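Local structure of amine Dehydrogenase (1JMX) at residues V365-V371 and E394-K400; K388-F393 and G441-G447; N460-V466 and E478-T484. The protein carries two covalently bound c-type haems and probably transfers electrons, as the alpha subunit of a quinohemoprotein amine dehydrogenase. One frame throughout, in Å; residues are numbered along the deposited sequence.

How the contacts relate
All three contacts belong to one mixed beta sheet in domain IV, away from the haem sites. Contacts 1 and 2 share strand 391-400, and their centres are about 22 Å apart. They meet where V370 CG1 packs on F393 CD2 at 4.0 Å. Contact 3 adjoins contact 1 in the sheet, since strand 476-484 runs parallel to strand 367-378. V370 CG2 of contact 1 lies 3.6 Å from E478 C of contact 3. Contacts 2 and 3 are closest, with centres about 10 Å apart. The F443 ring packs on M481, V483 and L464, and G447 O probably bonds N460 ND2. A nickel ion binds in contact 1, about 7 Å from the side chain of E478.

Contact 1 of 3, residues V365-V371 and E394-K400; sequences VEEVKVV and EAEAWGK. With NI (nickel (II) ion), chain D.
K369 lies across the indole of W398. The methylene CE of K369 rests over one face of the five-membered ring of W398, 3.8 Å from its centroid. This is a CH-pi contact, set toward the rim. The lysine chain runs extended as far as CE and bends only at its last torsion (chi4 -54°). The bend carries NZ of K369 to OE2 of E367 in a salt bridge, 2.8 Å away, where it meets the anti lone pair. The ammonium adds at most a weak cation-pi attraction. OE1 of E367 binds the nickel ion at 1.9 Å, so the carboxylate is held at both oxygens. Two waters also bind the metal.

The indole is fixed at its edge too. NE1 of W398 donates in the ring plane to OE1 of E396 at 2.8 Å, and meets that oxygen from above the carboxylate plane. OE2 of E396 forms a salt bridge with R408.

The strands are antiparallel neighbours in domain IV, which belongs to the E-set clan. E366 and E367 both face W398, a classic beta bulge, and both their N atoms donate to W398 O.

Beside the bulge, E366 and K400 form a salt bridge. NZ of K400 reaches OE1 of E366 at 2.6 Å, on the syn side but 32° out of the carboxylate plane. A water bridges the same OE1 to G399 O.

V368, A395 and A397 point to the other face of the pair. Here V368 CG1 meets A395 CB at 4.1 Å. L470 of strand 462-470 packs against V368 and A395. CG1 of V365 touches A397 CB at 3.8 Å.

Contact 2 of 3, residues K388-F393 and G441-G447; sequences KVQGRF and GVFVPGG
G391 and F443 form the close centre of this contact. Each donates its N-H to the carbonyl oxygen of the other, and the shorter bond is F443 N to G391 O at 2.8 Å. Two residues on, past the non-hydrogen-bonded pair R392 and V442, F393 N donates to G441 O. G441 has a positive phi (93°), a backbone conformation in which a beta carbon would be jammed against the preceding carbonyl O. The F393 ring folds back against G391, and its CE1 lies so close that a beta carbon on G391 would clash with it. The same ring turns its edge to G441 O, with CD1 of F393 3.5 Å from that oxygen. F393 and F443 both reach M481 of strand 476-484, so this side is buried.

The other face is more open. V442 packs against the joined ends of Q390 and R392. Its CG1 lies 3.8 Å from Q390 CD. Its CG2 sits over one face of the R392 guanidinium, toward the rim. OE1 of Q390 takes two weak bonds, from NE and NH2 of R392. NH1 of R392 is bonded to L191 O.

Past the ladder the chains are joined through side chains. P445 CG packs on V389 O at 3.4 Å and on K388 CB at 3.9 Å. CG of K388 is anti to the carbonyl carbon (chi1 -57°), and the extended chain brings NZ to P445 O, where it donates at 3.0 Å in the carbonyl plane. A leucine in place of K388 has no ammonium, and P445 O would probably lose this bond, leaving the K388 end of the contact less firmly tied. G446 O is buried close by with no polar partner in the model.

Strand 442-445 thus adds a short antiparallel ladder to the start of strand 391-400, within the E-set fold of domain IV.

Contact 3 of 3, residues N460-V466 and E478-T484; sequences NAGNLKV and EGHMIVT
L464 and M481 face each other in a beta hairpin made by strands 462-470 and 476-484. The hairpin is part of the mixed sheet of domain IV.

Backbone bonds come in three two-way pairs: G462 with V483, L464 with M481, and V466 with G479. In the last pair, V466 N approaches G479 O from above the carbonyl plane, 54° out of it. CA-H...O contacts lie between the pairs, such as I482 CA to G462 O at 3.5 Å.

Apolar packing fills the face that carries L464, V466, M481 and V483. L464 and M481 lie side by side and point the same way. The methionine chain is extended until its last torsion (chi3 61°), which turns CE to within 3.6 Å of L464 CD1. V466 CG2 crosses over to M481 CB at 3.7 Å. The face is continued by V418 and W416 of strand 406-420 and by A377 of strand 367-378. Elsewhere, a neighbouring protein chain of the assembly packs on N463, I482 and T484.

At the V466/G479 end of the ladder, the charged residues K465 and E478 lie near each other. They touch through their chains, CD to CD at 3.8 Å. NZ of K465 stays 4.1 Å from OE2 of E478, beyond a salt bridge, so any attraction is probably weak.

Polar side chains pair on the same face as K465. The H480 ring is stacked on F421 and meets F374 edge-to-face. CD2 at its edge lies 3.2 Å from L464 O. The amide of N463 is nearly coplanar with the ring, and H480 NE2 donates to N463 OD1 at 2.7 Å in an almost straight bond (173°).

Contact 1 of 3, residues V365-V371 and E394-K400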
loop_
_atom_site.group_PDB
_atom_site.type_symbol
_atom_site.label_atom_id
_atom_site.label_comp_id
_atom_site.label_asym_id
_atom_site.label_seq_id
_atom_site.Cartn_x
_atom_site.Cartn_y
_atom_site.Cartn_z
ATOM N N VAL A 365 28.900 -1.656 -28.652
ATOM C CA VAL A 365 27.976 -2.007 -27.585
ATOM C C VAL A 365 27.482 -3.426 -27.836
ATOM O O VAL A 365 27.013 -3.765 -28.929
ATOM C CB VAL A 365 26.784 -1.026 -27.492
ATOM C CG1 VAL A 365 25.911 -1.397 -26.314
ATOM C CG2 VAL A 365 27.280 0.403 -27.334
ATOM N N GLU A 366 27.609 -4.246 -26.802
ATOM C CA GLU A 366 27.238 -5.654 -26.835
ATOM C C GLU A 366 25.882 -5.969 -26.191
ATOM O O GLU A 366 25.043 -6.656 -26.775
ATOM C CB GLU A 366 28.332 -6.410 -26.094
ATOM C CG GLU A 366 28.456 -7.865 -26.388
ATOM C CD GLU A 366 29.694 -8.441 -25.725
ATOM O OE1 GLU A 366 29.766 -8.417 -24.467
ATOM O OE2 GLU A 366 30.609 -8.881 -26.464
ATOM N N GLU A 367 25.677 -5.443 -24.991
ATOM C CA GLU A 367 24.466 -5.696 -24.222
ATOM C C GLU A 367 23.848 -4.395 -23.694
ATOM O O GLU A 367 24.565 -3.444 -23.371
ATOM C CB GLU A 367 24.846 -6.647 -23.076
ATOM C CG GLU A 367 24.087 -6.485 -21.777
ATOM C CD GLU A 367 22.727 -7.139 -21.791
ATOM O OE1 GLU A 367 22.250 -7.534 -22.870
ATOM O OE2 GLU A 367 22.130 -7.264 -20.706
ATOM N N VAL A 368 22.521 -4.347 -23.628
ATOM C CA VAL A 368 21.825 -3.159 -23.137
ATOM C C VAL A 368 20.858 -3.500 -22.012
ATOM O O VAL A 368 20.094 -4.460 -22.115
ATOM C CB VAL A 368 21.033 -2.464 -24.256
ATOM C CG1 VAL A 368 20.364 -1.209 -23.726
ATOM C CG2 VAL A 368 21.949 -2.121 -25.401
ATOM N N LYS A 369 20.900 -2.708 -20.941
ATOM C CA LYS A 369 20.024 -2.901 -19.789
ATOM C C LYS A 369 19.181 -1.659 -19.528
ATOM O O LYS A 369 19.698 -0.549 -19.486
ATOM C CB LYS A 369 20.838 -3.216 -18.531
ATOM C CG LYS A 369 21.676 -4.468 -18.627
ATOM C CD LYS A 369 22.464 -4.699 -17.357
ATOM C CE LYS A 369 23.481 -5.795 -17.544
ATOM N NZ LYS A 369 22.848 -7.042 -18.051
ATOM N N VAL A 370 17.876 -1.852 -19.371
ATOM C CA VAL A 370 16.981 -0.743 -19.075
ATOM C C VAL A 370 17.012 -0.505 -17.567
ATOM O O VAL A 370 16.867 -1.436 -16.775
ATOM C CB VAL A 370 15.530 -1.025 -19.535
ATOM C CG1 VAL A 370 14.594 0.075 -19.048
ATOM C CG2 VAL A 370 15.478 -1.119 -21.045
ATOM N N VAL A 371 17.222 0.748 -17.190
ATOM C CA VAL A 371 17.294 1.158 -15.801
ATOM C C VAL A 371 16.213 2.206 -15.513
ATOM O O VAL A 371 16.146 3.229 -16.190
ATOM C CB VAL A 371 18.682 1.754 -15.501
ATOM C CG1 VAL A 371 18.713 2.381 -14.130
ATOM C CG2 VAL A 371 19.742 0.673 -15.621
ATOM N N GLU A 394 16.399 4.856 -18.535
ATOM C CA GLU A 394 17.701 5.104 -19.113
ATOM C C GLU A 394 18.185 3.771 -19.715
ATOM O O GLU A 394 17.801 2.699 -19.245
ATOM C CB GLU A 394 18.636 5.577 -18.003
ATOM C CG GLU A 394 19.745 6.472 -18.454
ATOM C CD GLU A 394 19.335 7.918 -18.617
ATOM O OE1 GLU A 394 19.016 8.572 -17.602
ATOM O OE2 GLU A 394 19.381 8.417 -19.756
ATOM N N ALA A 395 18.949 3.835 -20.802
ATOM C CA ALA A 395 19.470 2.621 -21.435
ATOM C C ALA A 395 20.947 2.480 -21.102
ATOM O O ALA A 395 21.770 3.279 -21.542
ATOM C CB ALA A 395 19.266 2.668 -22.937
ATOM N N GLU A 396 21.263 1.496 -20.267
ATOM C CA GLU A 396 22.628 1.232 -19.834
ATOM C C GLU A 396 23.381 0.283 -20.767
ATOM O O GLU A 396 23.048 -0.889 -20.878
ATOM C CB GLU A 396 22.601 0.677 -18.419
ATOM C CG GLU A 396 23.938 0.286 -17.860
ATOM C CD GLU A 396 23.779 -0.504 -16.591
ATOM O OE1 GLU A 396 23.196 -1.604 -16.655
ATOM O OE2 GLU A 396 24.200 -0.022 -15.524
ATOM N N ALA A 397 24.429 0.806 -21.398
ATOM C CA ALA A 397 25.245 0.058 -22.351
ATOM C C ALA A 397 26.401 -0.717 -21.734
ATOM O O ALA A 397 27.062 -0.238 -20.820
ATOM C CB ALA A 397 25.767 0.994 -23.426
ATOM N N TRP A 398 26.636 -1.913 -22.270
ATOM C CA TRP A 398 27.713 -2.789 -21.823
ATOM C C TRP A 398 28.476 -3.357 -23.006
ATOM O O TRP A 398 27.900 -3.703 -24.033
ATOM C CB TRP A 398 27.180 -3.966 -21.003
ATOM C CG TRP A 398 26.587 -3.573 -19.712
ATOM C CD1 TRP A 398 25.365 -3.007 -19.518
ATOM C CD2 TRP A 398 27.190 -3.692 -18.420
ATOM N NE1 TRP A 398 25.166 -2.762 -18.187
ATOM C CE2 TRP A 398 26.268 -3.173 -17.484
ATOM C CE3 TRP A 398 28.422 -4.189 -17.959
ATOM C CZ2 TRP A 398 26.533 -3.133 -16.110
ATOM C CZ3 TRP A 398 28.689 -4.150 -16.586
ATOM C CH2 TRP A 398 27.744 -3.624 -15.679
ATOM N N GLY A 399 29.779 -3.505 -22.821
ATOM C CA GLY A 399 30.623 -4.056 -23.861
ATOM C C GLY A 399 31.694 -4.887 -23.200
ATOM O O GLY A 399 31.495 -5.427 -22.108
ATOM N N LYS A 400 32.833 -5.003 -23.858
ATOM C CA LYS A 400 33.938 -5.762 -23.306
ATOM C C LYS A 400 35.213 -4.990 -23.521
ATOM O O LYS A 400 35.386 -4.341 -24.555
ATOM C CB LYS A 400 34.044 -7.141 -23.963
ATOM C CG LYS A 400 33.016 -8.145 -23.464
ATOM C CD LYS A 400 33.403 -9.547 -23.868
ATOM C CE LYS A 400 32.528 -10.593 -23.170
ATOM N NZ LYS A 400 31.096 -10.518 -23.570
HETATM NI NI NI D . 20.586 -8.250 -23.538
HETATM O O HOH W 1 29.557 -7.266 -22.098
HETATM O O HOH W 2 18.694 -8.894 -24.144
HETATM O O HOH W 3 21.086 -7.777 -25.638
#

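Contact 2 of 3, residues K388-F393 and G441-G447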
loop_
_atom_site.group_PDB
_atom_site.type_symbol
_atom_site.label_atom_id
_atom_site.label_comp_id
_atom_site.label_asym_id
_atom_site.label_seq_id
_atom_site.Cartn_x
_atom_site.Cartn_y
_atom_site.Cartn_z
ATOM N N LYS A 388 0.158 12.311 -11.350
ATOM C CA LYS A 388 0.582 11.144 -12.121
ATOM C C LYS A 388 2.018 10.819 -11.717
ATOM O O LYS A 388 2.797 11.716 -11.398
ATOM C CB LYS A 388 0.551 11.433 -13.623
ATOM C CG LYS A 388 -0.778 11.882 -14.161
ATOM C CD LYS A 388 -0.740 11.980 -15.663
ATOM C CE LYS A 388 -2.077 12.408 -16.239
ATOM N NZ LYS A 388 -2.119 12.240 -17.724
ATOM N N VAL A 389 2.339 9.535 -11.656
ATOM C CA VAL A 389 3.686 9.093 -11.319
ATOM C C VAL A 389 4.273 8.518 -12.606
ATOM O O VAL A 389 3.810 7.498 -13.118
ATOM C CB VAL A 389 3.686 8.031 -10.189
ATOM C CG1 VAL A 389 5.077 7.461 -9.992
ATOM C CG2 VAL A 389 3.188 8.654 -8.889
ATOM N N GLN A 390 5.252 9.236 -13.154
ATOM C CA GLN A 390 5.916 8.852 -14.391
ATOM C C GLN A 390 6.901 7.701 -14.268
ATOM O O GLN A 390 7.455 7.428 -13.200
ATOM C CB GLN A 390 6.728 10.026 -14.942
ATOM C CG GLN A 390 5.989 11.300 -15.238
ATOM C CD GLN A 390 6.951 12.444 -15.523
ATOM O OE1 GLN A 390 8.120 12.404 -15.134
ATOM N NE2 GLN A 390 6.459 13.469 -16.201
ATOM N N GLY A 391 7.116 7.042 -15.397
ATOM C CA GLY A 391 8.115 5.999 -15.480
ATOM C C GLY A 391 9.255 6.769 -16.140
ATOM O O GLY A 391 9.023 7.509 -17.097
ATOM N N ARG A 392 10.459 6.701 -15.588
ATOM C CA ARG A 392 11.593 7.414 -16.180
ATOM C C ARG A 392 12.698 6.411 -16.392
ATOM O O ARG A 392 13.148 5.766 -15.445
ATOM C CB ARG A 392 12.039 8.556 -15.280
ATOM C CG ARG A 392 11.034 9.682 -15.229
ATOM C CD ARG A 392 11.511 10.773 -14.313
ATOM N NE ARG A 392 10.854 12.028 -14.639
ATOM C CZ ARG A 392 11.367 12.940 -15.452
ATOM N NH1 ARG A 392 12.552 12.744 -16.019
ATOM N NH2 ARG A 392 10.678 14.037 -15.720
ATOM N N PHE A 393 13.141 6.279 -17.636
ATOM C CA PHE A 393 14.134 5.272 -17.941
ATOM C C PHE A 393 15.406 5.731 -18.600
ATOM O O PHE A 393 15.475 6.804 -19.189
ATOM C CB PHE A 393 13.494 4.172 -18.785
ATOM C CG PHE A 393 12.199 3.675 -18.234
ATOM C CD1 PHE A 393 10.995 4.236 -18.651
ATOM C CD2 PHE A 393 12.177 2.671 -17.281
ATOM C CE1 PHE A 393 9.783 3.801 -18.119
ATOM C CE2 PHE A 393 10.972 2.229 -16.743
ATOM C CZ PHE A 393 9.774 2.796 -17.163
ATOM N N GLY A 441 12.351 8.973 -23.100
ATOM C CA GLY A 441 12.360 7.889 -22.130
ATOM C C GLY A 441 11.485 8.135 -20.911
ATOM O O GLY A 441 11.632 7.473 -19.888
ATOM N N VAL A 442 10.594 9.114 -21.020
ATOM C CA VAL A 442 9.678 9.456 -19.947
ATOM C C VAL A 442 8.296 8.963 -20.332
ATOM O O VAL A 442 7.776 9.329 -21.388
ATOM C CB VAL A 442 9.614 10.990 -19.732
ATOM C CG1 VAL A 442 8.475 11.356 -18.809
ATOM C CG2 VAL A 442 10.909 11.488 -19.154
ATOM N N PHE A 443 7.733 8.083 -19.506
ATOM C CA PHE A 443 6.393 7.560 -19.737
ATOM C C PHE A 443 5.385 8.336 -18.885
ATOM O O PHE A 443 5.505 8.391 -17.664
ATOM C CB PHE A 443 6.311 6.071 -19.392
ATOM C CG PHE A 443 4.978 5.454 -19.716
ATOM C CD1 PHE A 443 4.730 4.926 -20.978
ATOM C CD2 PHE A 443 3.963 5.411 -18.764
ATOM C CE1 PHE A 443 3.488 4.364 -21.292
ATOM C CE2 PHE A 443 2.721 4.852 -19.068
ATOM C CZ PHE A 443 2.484 4.326 -20.336
ATOM N N VAL A 444 4.412 8.953 -19.546
ATOM C CA VAL A 444 3.368 9.725 -18.872
ATOM C C VAL A 444 2.093 8.882 -18.853
ATOM O O VAL A 444 1.461 8.678 -19.892
ATOM C CB VAL A 444 3.102 11.077 -19.610
ATOM C CG1 VAL A 444 1.920 11.807 -18.988
ATOM C CG2 VAL A 444 4.352 11.959 -19.572
ATOM N N PRO A 445 1.719 8.349 -17.673
ATOM C CA PRO A 445 0.515 7.521 -17.535
ATOM C C PRO A 445 -0.783 8.274 -17.797
ATOM O O PRO A 445 -0.813 9.508 -17.802
ATOM C CB PRO A 445 0.610 7.019 -16.092
ATOM C CG PRO A 445 1.349 8.107 -15.399
ATOM C CD PRO A 445 2.424 8.464 -16.383
ATOM N N GLY A 446 -1.850 7.524 -18.046
ATOM C CA GLY A 446 -3.139 8.141 -18.314
ATOM C C GLY A 446 -3.772 8.789 -17.091
ATOM O O GLY A 446 -3.239 8.712 -15.978
ATOM N N GLY A 447 -4.908 9.444 -17.313
ATOM C CA GLY A 447 -5.637 10.094 -16.238
ATOM C C GLY A 447 -6.333 9.096 -15.323
ATOM O O GLY A 447 -6.673 7.988 -15.733
#

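Contact 3 of 3, residues N460-V466 and E478-T484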
loop_
_atom_site.group_PDB
_atom_site.type_symbol
_atom_site.label_atom_id
_atom_site.label_comp_id
_atom_site.label_asym_id
_atom_site.label_seq_id
_atom_site.Cartn_x
_atom_site.Cartn_y
_atom_site.Cartn_z
ATOM N N ASN A 460 -6.863 3.381 -16.544
ATOM C CA ASN A 460 -5.828 3.403 -17.557
ATOM C C ASN A 460 -4.543 2.774 -17.020
ATOM O O ASN A 460 -3.454 3.348 -17.105
ATOM C CB ASN A 460 -5.616 4.846 -18.022
ATOM C CG ASN A 460 -6.870 5.434 -18.645
ATOM O OD1 ASN A 460 -7.542 4.776 -19.441
ATOM N ND2 ASN A 460 -7.205 6.659 -18.265
ATOM N N ALA A 461 -4.706 1.593 -16.432
ATOM C CA ALA A 461 -3.608 0.824 -15.876
ATOM C C ALA A 461 -3.095 -0.118 -16.970
ATOM O O ALA A 461 -3.776 -0.335 -17.974
ATOM C CB ALA A 461 -4.092 0.023 -14.659
ATOM N N GLY A 462 -1.892 -0.656 -16.785
ATOM C CA GLY A 462 -1.331 -1.560 -17.772
ATOM C C GLY A 462 -0.085 -2.308 -17.341
ATOM O O GLY A 462 0.618 -1.896 -16.420
ATOM N N ASN A 463 0.159 -3.439 -17.995
ATOM C CA ASN A 463 1.324 -4.273 -17.729
ATOM C C ASN A 463 2.171 -4.104 -18.992
ATOM O O ASN A 463 1.884 -4.700 -20.033
ATOM C CB ASN A 463 0.881 -5.728 -17.537
ATOM C CG ASN A 463 1.904 -6.556 -16.813
ATOM O OD1 ASN A 463 3.016 -6.106 -16.567
ATOM N ND2 ASN A 463 1.535 -7.778 -16.468
ATOM N N LEU A 464 3.189 -3.254 -18.897
ATOM C CA LEU A 464 4.033 -2.922 -20.038
ATOM C C LEU A 464 5.493 -3.380 -20.068
ATOM O O LEU A 464 6.146 -3.579 -19.044
ATOM C CB LEU A 464 3.981 -1.408 -20.268
ATOM C CG LEU A 464 2.600 -0.782 -20.470
ATOM C CD1 LEU A 464 2.748 0.713 -20.678
ATOM C CD2 LEU A 464 1.893 -1.425 -21.662
ATOM N N LYS A 465 5.993 -3.512 -21.289
ATOM C CA LYS A 465 7.365 -3.910 -21.552
ATOM C C LYS A 465 8.012 -2.666 -22.139
ATOM O O LYS A 465 7.534 -2.120 -23.128
ATOM C CB LYS A 465 7.400 -5.070 -22.553
ATOM C CG LYS A 465 8.714 -5.818 -22.585
ATOM C CD LYS A 465 8.553 -7.234 -23.136
ATOM C CE LYS A 465 8.020 -7.236 -24.572
ATOM N NZ LYS A 465 8.136 -8.596 -25.208
ATOM N N VAL A 466 9.043 -2.178 -21.465
ATOM C CA VAL A 466 9.755 -0.979 -21.885
ATOM C C VAL A 466 10.945 -1.331 -22.772
ATOM O O VAL A 466 11.925 -1.903 -22.299
ATOM C CB VAL A 466 10.225 -0.186 -20.646
ATOM C CG1 VAL A 466 11.087 0.991 -21.052
ATOM C CG2 VAL A 466 9.011 0.288 -19.851
ATOM N N GLU A 478 15.476 -4.380 -22.626
ATOM C CA GLU A 478 14.104 -4.541 -22.163
ATOM C C GLU A 478 13.883 -4.325 -20.666
ATOM O O GLU A 478 14.635 -4.827 -19.830
ATOM C CB GLU A 478 13.618 -5.932 -22.534
ATOM C CG GLU A 478 12.473 -5.930 -23.495
ATOM C CD GLU A 478 12.235 -7.288 -24.121
ATOM O OE1 GLU A 478 12.231 -8.300 -23.374
ATOM O OE2 GLU A 478 12.059 -7.339 -25.366
ATOM N N GLY A 479 12.800 -3.629 -20.345
ATOM C CA GLY A 479 12.455 -3.356 -18.964
ATOM C C GLY A 479 11.001 -3.723 -18.726
ATOM O O GLY A 479 10.273 -4.044 -19.665
ATOM N N HIS A 480 10.588 -3.693 -17.464
ATOM C CA HIS A 480 9.221 -4.025 -17.092
ATOM C C HIS A 480 8.621 -2.909 -16.259
ATOM O O HIS A 480 9.157 -2.540 -15.216
ATOM C CB HIS A 480 9.187 -5.334 -16.297
ATOM C CG HIS A 480 7.805 -5.836 -16.006
ATOM N ND1 HIS A 480 7.558 -6.855 -15.112
ATOM C CD2 HIS A 480 6.599 -5.478 -16.505
ATOM C CE1 HIS A 480 6.264 -7.105 -15.074
ATOM N NE2 HIS A 480 5.661 -6.282 -15.912
ATOM N N MET A 481 7.497 -2.385 -16.729
ATOM C CA MET A 481 6.800 -1.322 -16.031
ATOM C C MET A 481 5.321 -1.645 -15.863
ATOM O O MET A 481 4.674 -2.159 -16.772
ATOM C CB MET A 481 6.948 0.004 -16.785
ATOM C CG MET A 481 6.154 1.150 -16.169
ATOM S SD MET A 481 6.131 2.654 -17.142
ATOM C CE MET A 481 5.361 2.078 -18.641
ATOM N N ILE A 482 4.802 -1.372 -14.673
ATOM C CA ILE A 482 3.387 -1.575 -14.383
ATOM C C ILE A 482 2.802 -0.205 -14.041
ATOM O O ILE A 482 3.354 0.528 -13.221
ATOM C CB ILE A 482 3.166 -2.555 -13.199
ATOM C CG1 ILE A 482 3.482 -3.986 -13.627
ATOM C CG2 ILE A 482 1.737 -2.469 -12.699
ATOM C CD1 ILE A 482 3.457 -4.961 -12.497
ATOM N N VAL A 483 1.745 0.172 -14.752
ATOM C CA VAL A 483 1.067 1.435 -14.509
ATOM C C VAL A 483 -0.147 1.076 -13.675
ATOM O O VAL A 483 -1.001 0.315 -14.125
ATOM C CB VAL A 483 0.583 2.091 -15.816
ATOM C CG1 VAL A 483 -0.037 3.441 -15.525
ATOM C CG2 VAL A 483 1.734 2.235 -16.797
ATOM N N THR A 484 -0.175 1.543 -12.429
ATOM C CA THR A 484 -1.303 1.269 -11.542
ATOM C C THR A 484 -2.054 2.443 -10.965
ATOM O O THR A 484 -1.890 3.586 -11.390
ATOM C CB THR A 484 -0.951 0.365 -10.354
ATOM O OG1 THR A 484 0.401 0.587 -9.917
ATOM C CG2 THR A 484 -1.218 -1.031 -10.716
#